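Local atomic coordinates of PbICP-C (PDB entry 3PNR), a protein that probably inhibits papain-like cysteine proteases, as the C-terminal, inhibitory domain of a falstatin-family protein from the malaria parasite Plasmodium berghei. Residues S97-Y108 with R148-K157; G28-I36 with Q47-D58. One frame throughout, in Å; residues are numbered along the deposited sequence.

Contact 1: S97-Y108 with R148-K157. With CD (cadmium ion), chain G.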
loop_
_atom_site.group_PDB
_atom_site.type_symbol
_atom_site.label_atom_id
_atom_site.label_comp_id
_atom_site.label_asym_id
_atom_site.label_seq_id
_atom_site.Cartn_x
_atom_site.Cartn_y
_atom_site.Cartn_z
ATOM N N SER B 97 -25.158 19.670 11.900
ATOM C CA SER B 97 -26.318 20.524 11.658
ATOM C C SER B 97 -27.261 20.509 12.859
ATOM O O SER B 97 -27.032 19.787 13.831
ATOM C CB SER B 97 -27.066 20.098 10.389
ATOM O OG SER B 97 -27.830 18.923 10.608
ATOM N N GLU B 98 -28.315 21.314 12.789
ATOM C CA GLU B 98 -29.306 21.359 13.854
ATOM C C GLU B 98 -30.007 20.011 13.991
ATOM O O GLU B 98 -30.341 19.584 15.095
ATOM C CB GLU B 98 -30.330 22.466 13.590
ATOM C CG GLU B 98 -31.050 22.352 12.247
ATOM C CD GLU B 98 -32.237 23.300 12.131
ATOM O OE1 GLU B 98 -32.230 24.357 12.799
ATOM O OE2 GLU B 98 -33.176 22.986 11.367
ATOM N N GLU B 99 -30.211 19.338 12.862
ATOM C CA GLU B 99 -30.961 18.088 12.828
ATOM C C GLU B 99 -30.108 16.863 13.143
ATOM O O GLU B 99 -30.544 15.963 13.863
ATOM C CB GLU B 99 -31.620 17.907 11.460
ATOM C CG GLU B 99 -32.434 19.102 11.002
ATOM C CD GLU B 99 -32.943 18.947 9.585
ATOM O OE1 GLU B 99 -32.174 18.464 8.726
ATOM O OE2 GLU B 99 -34.109 19.312 9.328
ATOM N N ILE B 100 -28.895 16.828 12.600
ATOM C CA ILE B 100 -28.050 15.641 12.711
ATOM C C ILE B 100 -26.564 15.990 12.700
ATOM O O ILE B 100 -26.164 17.040 12.196
ATOM C CB ILE B 100 -28.345 14.651 11.558
ATOM C CG1 ILE B 100 -27.673 13.294 11.809
ATOM C CG2 ILE B 100 -27.924 15.255 10.215
ATOM C CD1 ILE B 100 -28.308 12.141 11.030
ATOM N N SER B 101 -25.749 15.104 13.262
ATOM C CA SER B 101 -24.300 15.271 13.193
ATOM C C SER B 101 -23.588 13.938 12.924
ATOM O O SER B 101 -23.824 12.936 13.616
ATOM C CB SER B 101 -23.762 15.927 14.468
ATOM O OG SER B 101 -23.654 14.981 15.514
ATOM N N VAL B 102 -22.730 13.934 11.904
ATOM C CA VAL B 102 -21.950 12.747 11.557
ATOM C C VAL B 102 -20.479 13.077 11.266
ATOM O O VAL B 102 -20.158 14.067 10.601
ATOM C CB VAL B 102 -22.570 11.966 10.376
ATOM C CG1 VAL B 102 -22.097 10.519 10.405
ATOM C CG2 VAL B 102 -24.097 12.025 10.428
ATOM N N THR B 103 -19.588 12.236 11.774
ATOM C CA THR B 103 -18.155 12.500 11.698
ATOM C C THR B 103 -17.468 11.739 10.566
ATOM O O THR B 103 -17.894 10.645 10.198
ATOM C CB THR B 103 -17.478 12.117 13.015
ATOM O OG1 THR B 103 -17.838 10.771 13.351
ATOM C CG2 THR B 103 -17.927 13.049 14.127
ATOM N N GLN B 104 -16.405 12.328 10.019
ATOM C CA GLN B 104 -15.561 11.641 9.044
ATOM C C GLN B 104 -14.935 10.414 9.694
ATOM O O GLN B 104 -14.532 10.466 10.857
ATOM C CB GLN B 104 -14.458 12.570 8.530
ATOM C CG GLN B 104 -14.925 13.616 7.531
ATOM C CD GLN B 104 -15.316 13.015 6.187
ATOM O OE1 GLN B 104 -14.987 11.868 5.878
ATOM N NE2 GLN B 104 -16.026 13.795 5.382
ATOM N N PRO B 105 -14.855 9.296 8.952
ATOM C CA PRO B 105 -14.256 8.108 9.573
ATOM C C PRO B 105 -12.824 8.384 10.035
ATOM O O PRO B 105 -12.085 9.103 9.360
ATOM C CB PRO B 105 -14.285 7.065 8.446
ATOM C CG PRO B 105 -15.379 7.522 7.530
ATOM C CD PRO B 105 -15.325 9.032 7.580
ATOM N N LYS B 106 -12.461 7.846 11.196
ATOM C CA LYS B 106 -11.102 7.967 11.715
ATOM C C LYS B 106 -10.594 6.632 12.255
ATOM O O LYS B 106 -11.370 5.690 12.433
ATOM C CB LYS B 106 -11.002 9.080 12.764
ATOM C CG LYS B 106 -10.968 10.475 12.137
ATOM C CD LYS B 106 -10.767 11.581 13.167
ATOM C CE LYS B 106 -10.736 12.958 12.495
ATOM N NZ LYS B 106 -10.741 14.089 13.474
ATOM N N LYS B 107 -9.288 6.563 12.498
ATOM C CA LYS B 107 -8.611 5.315 12.843
ATOM C C LYS B 107 -9.268 4.525 13.973
ATOM O O LYS B 107 -9.584 5.070 15.033
ATOM C CB LYS B 107 -7.150 5.587 13.213
ATOM C CG LYS B 107 -6.376 6.402 12.191
ATOM C CD LYS B 107 -4.893 6.494 12.553
ATOM C CE LYS B 107 -4.063 6.972 11.363
ATOM N NZ LYS B 107 -2.593 6.863 11.603
ATOM N N TYR B 108 -9.461 3.232 13.728
ATOM C CA TYR B 108 -9.816 2.277 14.774
ATOM C C TYR B 108 -10.934 2.772 15.684
ATOM O O TYR B 108 -11.929 2.077 15.887
ATOM C CB TYR B 108 -8.568 1.928 15.589
ATOM C CG TYR B 108 -8.838 1.259 16.913
ATOM C CD1 TYR B 108 -9.289 -0.054 16.973
ATOM C CD2 TYR B 108 -8.621 1.936 18.106
ATOM C CE1 TYR B 108 -9.529 -0.673 18.188
ATOM C CE2 TYR B 108 -8.858 1.327 19.325
ATOM C CZ TYR B 108 -9.312 0.023 19.361
ATOM O OH TYR B 108 -9.550 -0.580 20.575
ATOM N N ARG B 148 -9.477 -1.160 10.494
ATOM C CA ARG B 148 -10.700 -0.656 11.126
ATOM C C ARG B 148 -10.790 0.872 11.165
ATOM O O ARG B 148 -9.849 1.549 11.583
ATOM C CB ARG B 148 -10.834 -1.204 12.547
ATOM C CG ARG B 148 -11.366 -2.625 12.625
ATOM C CD ARG B 148 -11.642 -3.031 14.068
ATOM N NE ARG B 148 -12.115 -4.411 14.176
ATOM C CZ ARG B 148 -12.248 -5.070 15.324
ATOM N NH1 ARG B 148 -11.941 -4.477 16.473
ATOM N NH2 ARG B 148 -12.684 -6.324 15.325
ATOM N N MET B 149 -11.927 1.413 10.735
ATOM C CA MET B 149 -12.181 2.847 10.872
ATOM C C MET B 149 -13.605 3.109 11.379
ATOM O O MET B 149 -14.523 2.350 11.077
ATOM C CB MET B 149 -11.883 3.593 9.561
ATOM C CG MET B 149 -10.416 4.011 9.435
ATOM S SD MET B 149 -10.104 5.284 8.203
ATOM C CE MET B 149 -8.901 6.287 9.072
ATOM N N ARG B 150 -13.785 4.175 12.157
ATOM C CA ARG B 150 -15.067 4.411 12.836
ATOM C C ARG B 150 -15.717 5.766 12.550
ATOM O O ARG B 150 -15.063 6.806 12.631
ATOM C CB ARG B 150 -14.900 4.243 14.350
ATOM C CG ARG B 150 -16.187 4.449 15.139
ATOM C CD ARG B 150 -15.976 4.208 16.627
ATOM N NE ARG B 150 -15.754 2.800 16.945
ATOM C CZ ARG B 150 -16.690 1.988 17.422
ATOM N NH1 ARG B 150 -17.913 2.446 17.637
ATOM N NH2 ARG B 150 -16.407 0.719 17.688
ATOM N N SER B 151 -17.013 5.745 12.227
ATOM C CA SER B 151 -17.800 6.982 12.120
ATOM C C SER B 151 -18.914 7.066 13.176
ATOM O O SER B 151 -19.446 6.046 13.631
ATOM C CB SER B 151 -18.382 7.165 10.711
ATOM O OG SER B 151 -18.960 8.457 10.545
ATOM N N VAL B 152 -19.262 8.295 13.551
ATOM C CA VAL B 152 -20.214 8.548 14.627
ATOM C C VAL B 152 -21.480 9.261 14.147
ATOM O O VAL B 152 -21.408 10.342 13.546
ATOM C CB VAL B 152 -19.561 9.397 15.731
ATOM C CG1 VAL B 152 -20.549 9.663 16.851
ATOM C CG2 VAL B 152 -18.319 8.699 16.252
ATOM N N ILE B 153 -22.638 8.660 14.418
ATOM C CA ILE B 153 -23.916 9.259 14.025
ATOM C C ILE B 153 -24.787 9.628 15.229
ATOM O O ILE B 153 -25.047 8.795 16.098
ATOM C CB ILE B 153 -24.716 8.333 13.082
ATOM C CG1 ILE B 153 -23.921 8.054 11.802
ATOM C CG2 ILE B 153 -26.068 8.956 12.744
ATOM C CD1 ILE B 153 -24.531 6.984 10.914
ATOM N N LYS B 154 -25.241 10.879 15.267
ATOM C CA LYS B 154 -26.086 11.360 16.364
ATOM C C LYS B 154 -27.256 12.218 15.873
ATOM O O LYS B 154 -27.059 13.248 15.220
ATOM C CB LYS B 154 -25.250 12.134 17.385
ATOM C CG LYS B 154 -26.055 12.819 18.476
ATOM C CD LYS B 154 -25.129 13.534 19.449
ATOM C CE LYS B 154 -25.844 14.650 20.192
ATOM N NZ LYS B 154 -24.892 15.450 21.014
ATOM N N GLY B 155 -28.470 11.781 16.197
ATOM C CA GLY B 155 -29.676 12.501 15.830
ATOM C C GLY B 155 -30.015 13.609 16.811
ATOM O O GLY B 155 -29.758 13.495 18.012
ATOM N N HIS B 156 -30.591 14.687 16.292
ATOM C CA HIS B 156 -30.976 15.827 17.116
ATOM C C HIS B 156 -32.442 16.191 16.899
ATOM O O HIS B 156 -33.015 16.997 17.634
ATOM C CB HIS B 156 -30.096 17.035 16.794
ATOM C CG HIS B 156 -28.646 16.825 17.094
ATOM N ND1 HIS B 156 -27.641 17.310 16.285
ATOM C CD2 HIS B 156 -28.031 16.182 18.115
ATOM C CE1 HIS B 156 -26.469 16.982 16.798
ATOM N NE2 HIS B 156 -26.678 16.295 17.907
ATOM N N LYS B 157 -33.041 15.585 15.883
ATOM C CA LYS B 157 -34.384 15.941 15.464
ATOM C C LYS B 157 -34.977 14.818 14.637
ATOM O O LYS B 157 -34.289 14.216 13.813
ATOM C CB LYS B 157 -34.345 17.224 14.636
ATOM C CG LYS B 157 -35.667 17.603 13.994
ATOM C CD LYS B 157 -35.527 18.919 13.257
ATOM C CE LYS B 157 -34.803 19.938 14.126
ATOM N NZ LYS B 157 -34.377 21.134 13.351
HETATM CD CD CD G . -7.848 4.354 7.087
HETATM O O HOH W 1 -5.928 4.919 8.773
HETATM O O HOH W 2 -9.769 3.841 5.396
#
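Ser101 and Lys154 form a hydrogen-bonded pair in an antiparallel ladder, each backbone N reaching the other's O at 3.0 Å, and Lys106 with Arg150 opens a second ladder. The register slips by one residue between the two. At the break a side chain takes over a backbone role: Thr103 OG1 accepts Val152 N at 2.9 Å, while Thr103 N bonds to Val152 O. With chi1 at 52°, OG1 lies between its own N and carbonyl carbon, and this turns it toward the partner strand. Farther along, Tyr108 N donates to Arg148 O, and at the other end His156 N to Glu99 O.

Apolar contacts lie on the inward face. The side chains of Val102 and Ile153 lie side by side, CG1 to CG1 3.4 Å, and both residues pack on Ile163 of the opposing sheet.

Charges gather where the strands end. Lys157 bends at its third torsion (-46°), bringing NZ to Glu98 OE2 at 3.0 Å in a salt bridge and across Glu99 CG.

The last kind of contact is metal coordination. Met149 SD binds cadmium at 2.7 Å, beside two waters and an acidic side chain of the partner protein's chain. Met149 CE meanwhile rests near Lys107 N. Cadmium is a soft ion that readily accepts thioether sulfur, so a residue of the paired strand also supplies a ligand to an intermolecular metal bridge.

Contact 2: G28-I36 with Q47-D58; sequences GKSLKLGNI and QSLSVGEILCID
Lys29 O accepts the backbone N of Cys56 at 2.8 Å, the first of four bonds in a parallel ladder. Leu31 serves both neighbours on the facing strand: its N donates to Cys56 O, almost straight out from that carbonyl (C=O...N angle 175°), and its O takes Asp58 N at 2.7 Å. Leu33 N closes the series on Asp58 O. Inward-facing side chains follow this register, Leu31 CD2 lying alongside Ile57 CD1 at 3.9 Å, and Gln47 CG, from the other sheet, approaches the same leucine methyl. On the outer face, Ser30 CB meets Cys56 CB and Lys32 CB meets Asp58 CB. The carboxylate of Asp58 finds its partner in Arg150, whose NH2 forms a salt bridge with OD1.

Strands 29-33 and 54-58 belong to one sheet and 47-49 to the other, so the contact lies at the edge of a beta sandwich, consistent with the immunoglobulin-like, chagasin-type fold of such inhibitors. Here Lys29 spans the two layers. Its CG is anti to the backbone N (chi1 164°) and the chain stays extended, carrying NZ to Ser48 O at 2.8 Å, while CD passes Leu49 CD2.

The nearby carboxylate of Glu53 is engaged differently: its OE1 accepts Ser50 N at 3.0 Å within the type II turn from Ser50 to Glu53, where Glu53 N also bonds to Ser50 O. Glu53 OE2 lies against the aliphatic part of Lys29, 3.7 Å from CD, and stays 5.0 Å from NZ, so any attraction between the two charges would act at longer range.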
loop_
_atom_site.group_PDB
_atom_site.type_symbol
_atom_site.label_atom_id
_atom_site.label_comp_id
_atom_site.label_asym_id
_atom_site.label_seq_id
_atom_site.Cartn_x
_atom_site.Cartn_y
_atom_site.Cartn_z
ATOM N N GLY B 28 -22.747 3.537 22.430
ATOM C CA GLY B 28 -24.137 3.383 22.042
ATOM C C GLY B 28 -24.365 2.237 21.074
ATOM O O GLY B 28 -23.502 1.372 20.909
ATOM N N LYS B 29 -25.535 2.234 20.435
ATOM C CA LYS B 29 -25.911 1.216 19.449
ATOM C C LYS B 29 -25.064 1.324 18.172
ATOM O O LYS B 29 -24.753 2.428 17.727
ATOM C CB LYS B 29 -27.405 1.346 19.139
ATOM C CG LYS B 29 -27.888 0.637 17.887
ATOM C CD LYS B 29 -29.381 0.884 17.698
ATOM C CE LYS B 29 -29.851 0.501 16.304
ATOM N NZ LYS B 29 -31.304 0.775 16.108
ATOM N N SER B 30 -24.699 0.185 17.580
ATOM C CA SER B 30 -23.665 0.169 16.534
ATOM C C SER B 30 -23.951 -0.685 15.285
ATOM O O SER B 30 -24.873 -1.503 15.269
ATOM C CB SER B 30 -22.320 -0.249 17.136
ATOM O OG SER B 30 -22.397 -1.548 17.698
ATOM N N LEU B 31 -23.122 -0.497 14.254
ATOM C CA LEU B 31 -23.300 -1.159 12.961
ATOM C C LEU B 31 -21.981 -1.283 12.184
ATOM O O LEU B 31 -21.357 -0.272 11.847
ATOM C CB LEU B 31 -24.311 -0.376 12.126
ATOM C CG LEU B 31 -24.629 -0.905 10.732
ATOM C CD1 LEU B 31 -25.468 -2.172 10.824
ATOM C CD2 LEU B 31 -25.346 0.165 9.921
ATOM N N LYS B 32 -21.568 -2.514 11.881
ATOM C CA LYS B 32 -20.288 -2.741 11.197
ATOM C C LYS B 32 -20.410 -3.208 9.737
ATOM O O LYS B 32 -20.991 -4.256 9.454
ATOM C CB LYS B 32 -19.400 -3.707 11.994
ATOM C CG LYS B 32 -19.741 -5.182 11.840
ATOM C CD LYS B 32 -18.682 -6.052 12.531
ATOM C CE LYS B 32 -19.011 -7.542 12.457
ATOM N NZ LYS B 32 -18.059 -8.362 13.260
ATOM N N LEU B 33 -19.841 -2.420 8.825
ATOM C CA LEU B 33 -19.851 -2.718 7.392
ATOM C C LEU B 33 -18.423 -2.741 6.849
ATOM O O LEU B 33 -17.538 -2.102 7.414
ATOM C CB LEU B 33 -20.669 -1.661 6.646
ATOM C CG LEU B 33 -22.024 -1.303 7.268
ATOM C CD1 LEU B 33 -22.810 -0.371 6.365
ATOM C CD2 LEU B 33 -22.835 -2.556 7.562
ATOM N N GLY B 34 -18.178 -3.466 5.762
ATOM C CA GLY B 34 -19.173 -4.248 5.056
ATOM C C GLY B 34 -18.453 -4.931 3.905
ATOM O O GLY B 34 -17.570 -4.331 3.296
ATOM N N ASN B 35 -18.816 -6.179 3.615
ATOM C CA ASN B 35 -18.123 -6.989 2.606
ATOM C C ASN B 35 -17.649 -6.211 1.383
ATOM O O ASN B 35 -18.458 -5.750 0.577
ATOM C CB ASN B 35 -18.993 -8.169 2.162
ATOM C CG ASN B 35 -19.098 -9.250 3.225
ATOM O OD1 ASN B 35 -18.893 -8.993 4.414
ATOM N ND2 ASN B 35 -19.423 -10.470 2.799
ATOM N N ILE B 36 -16.332 -6.080 1.247
ATOM C CA ILE B 36 -15.746 -5.319 0.144
ATOM C C ILE B 36 -15.541 -6.163 -1.112
ATOM O O ILE B 36 -15.040 -7.284 -1.052
ATOM C CB ILE B 36 -14.406 -4.667 0.544
ATOM C CG1 ILE B 36 -14.644 -3.499 1.507
ATOM C CG2 ILE B 36 -13.651 -4.200 -0.688
ATOM C CD1 ILE B 36 -15.739 -2.561 1.068
ATOM N N GLN B 47 -31.678 2.046 9.302
ATOM C CA GLN B 47 -31.476 2.017 10.744
ATOM C C GLN B 47 -32.429 2.957 11.474
ATOM O O GLN B 47 -32.453 4.163 11.214
ATOM C CB GLN B 47 -30.029 2.366 11.085
ATOM C CG GLN B 47 -29.079 1.200 10.924
ATOM C CD GLN B 47 -29.423 0.057 11.850
ATOM O OE1 GLN B 47 -29.777 0.269 13.012
ATOM N NE2 GLN B 47 -29.328 -1.166 11.343
ATOM N N SER B 48 -33.211 2.392 12.389
ATOM C CA SER B 48 -34.134 3.166 13.213
ATOM C C SER B 48 -33.436 3.672 14.472
ATOM O O SER B 48 -32.688 2.934 15.113
ATOM C CB SER B 48 -35.349 2.314 13.586
ATOM O OG SER B 48 -34.955 1.022 14.021
ATOM N N LEU B 49 -33.681 4.929 14.824
ATOM C CA LEU B 49 -33.011 5.528 15.974
ATOM C C LEU B 49 -33.865 6.502 16.778
ATOM O O LEU B 49 -34.543 7.367 16.224
ATOM C CB LEU B 49 -31.726 6.233 15.543
ATOM C CG LEU B 49 -30.475 5.362 15.479
ATOM C CD1 LEU B 49 -29.249 6.219 15.721
ATOM C CD2 LEU B 49 -30.557 4.240 16.507
ATOM N N SER B 50 -33.803 6.359 18.095
ATOM C CA SER B 50 -34.419 7.310 19.002
ATOM C C SER B 50 -33.536 8.545 19.046
ATOM O O SER B 50 -32.313 8.428 19.083
ATOM C CB SER B 50 -34.514 6.704 20.401
ATOM O OG SER B 50 -34.724 5.302 20.340
ATOM N N VAL B 51 -34.149 9.726 19.038
ATOM C CA VAL B 51 -33.392 10.974 19.109
ATOM C C VAL B 51 -32.369 10.923 20.245
ATOM O O VAL B 51 -32.576 10.235 21.245
ATOM C CB VAL B 51 -34.312 12.199 19.307
ATOM C CG1 VAL B 51 -33.483 13.453 19.530
ATOM C CG2 VAL B 51 -35.240 12.371 18.114
ATOM N N GLY B 52 -31.262 11.641 20.079
ATOM C CA GLY B 52 -30.217 11.675 21.088
ATOM C C GLY B 52 -29.352 10.426 21.126
ATOM O O GLY B 52 -28.175 10.489 21.487
ATOM N N GLU B 53 -29.940 9.289 20.759
ATOM C CA GLU B 53 -29.229 8.011 20.727
ATOM C C GLU B 53 -28.035 8.066 19.770
ATOM O O GLU B 53 -28.142 8.593 18.660
ATOM C CB GLU B 53 -30.188 6.887 20.321
ATOM C CG GLU B 53 -29.618 5.481 20.452
ATOM C CD GLU B 53 -30.598 4.412 19.994
ATOM O OE1 GLU B 53 -31.559 4.755 19.269
ATOM O OE2 GLU B 53 -30.410 3.230 20.359
ATOM N N ILE B 54 -26.898 7.527 20.205
ATOM C CA ILE B 54 -25.671 7.571 19.405
ATOM C C ILE B 54 -25.386 6.266 18.656
ATOM O O ILE B 54 -25.399 5.180 19.241
ATOM C CB ILE B 54 -24.446 7.970 20.253
ATOM C CG1 ILE B 54 -24.177 9.472 20.101
ATOM C CG2 ILE B 54 -23.225 7.173 19.828
ATOM C CD1 ILE B 54 -23.016 9.991 20.935
ATOM N N LEU B 55 -25.124 6.392 17.355
ATOM C CA LEU B 55 -24.934 5.239 16.477
ATOM C C LEU B 55 -23.487 5.100 15.997
ATOM O O LEU B 55 -22.913 6.037 15.431
ATOM C CB LEU B 55 -25.883 5.326 15.284
ATOM C CG LEU B 55 -25.701 4.313 14.152
ATOM C CD1 LEU B 55 -25.830 2.881 14.665
ATOM C CD2 LEU B 55 -26.696 4.593 13.026
ATOM N N CYS B 56 -22.907 3.923 16.230
ATOM C CA CYS B 56 -21.518 3.651 15.867
ATOM C C CYS B 56 -21.434 2.890 14.546
ATOM O O CYS B 56 -21.916 1.759 14.438
ATOM C CB CYS B 56 -20.811 2.844 16.965
ATOM S SG CYS B 56 -20.826 3.575 18.631
ATOM N N ILE B 57 -20.831 3.518 13.541
ATOM C CA ILE B 57 -20.571 2.840 12.277
ATOM C C ILE B 57 -19.128 2.330 12.236
ATOM O O ILE B 57 -18.174 3.115 12.269
ATOM C CB ILE B 57 -20.850 3.752 11.069
ATOM C CG1 ILE B 57 -22.260 4.339 11.162
ATOM C CG2 ILE B 57 -20.716 2.971 9.779
ATOM C CD1 ILE B 57 -23.368 3.344 10.856
ATOM N N ASP B 58 -18.985 1.008 12.195
ATOM C CA ASP B 58 -17.674 0.366 12.119
ATOM C C ASP B 58 -17.358 -0.018 10.672
ATOM O O ASP B 58 -17.986 -0.918 10.094
ATOM C CB ASP B 58 -17.623 -0.875 13.013
ATOM C CG ASP B 58 -17.452 -0.533 14.483
ATOM O OD1 ASP B 58 -17.525 0.666 14.837
ATOM O OD2 ASP B 58 -17.238 -1.471 15.282
#

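In the fold
Contact 1 and the 29-33/54-58 pairing of contact 2 lie in one mixed sheet, the contact centres about 9 Å apart. Strand 146-155 is the shared neighbour: one edge pairs with 100-107 in contact 1, while the other meets 54-62 from contact 2. Probable hydrogen bonds make that junction, Ile153 O to Leu55 N at 2.7 Å and Ser151 N to Ile57 O at 2.9 Å. Inside the sandwich, Ile153 CD1 packs on Ile57 CG1 at 3.5 Å, joining the apolar faces of both contacts. The cadmium held by Met149 belongs to contact 1; the side chain of Asp58 is about 13 Å from that ion, and the side chain of Glu99 about 12 Å from another cadmium.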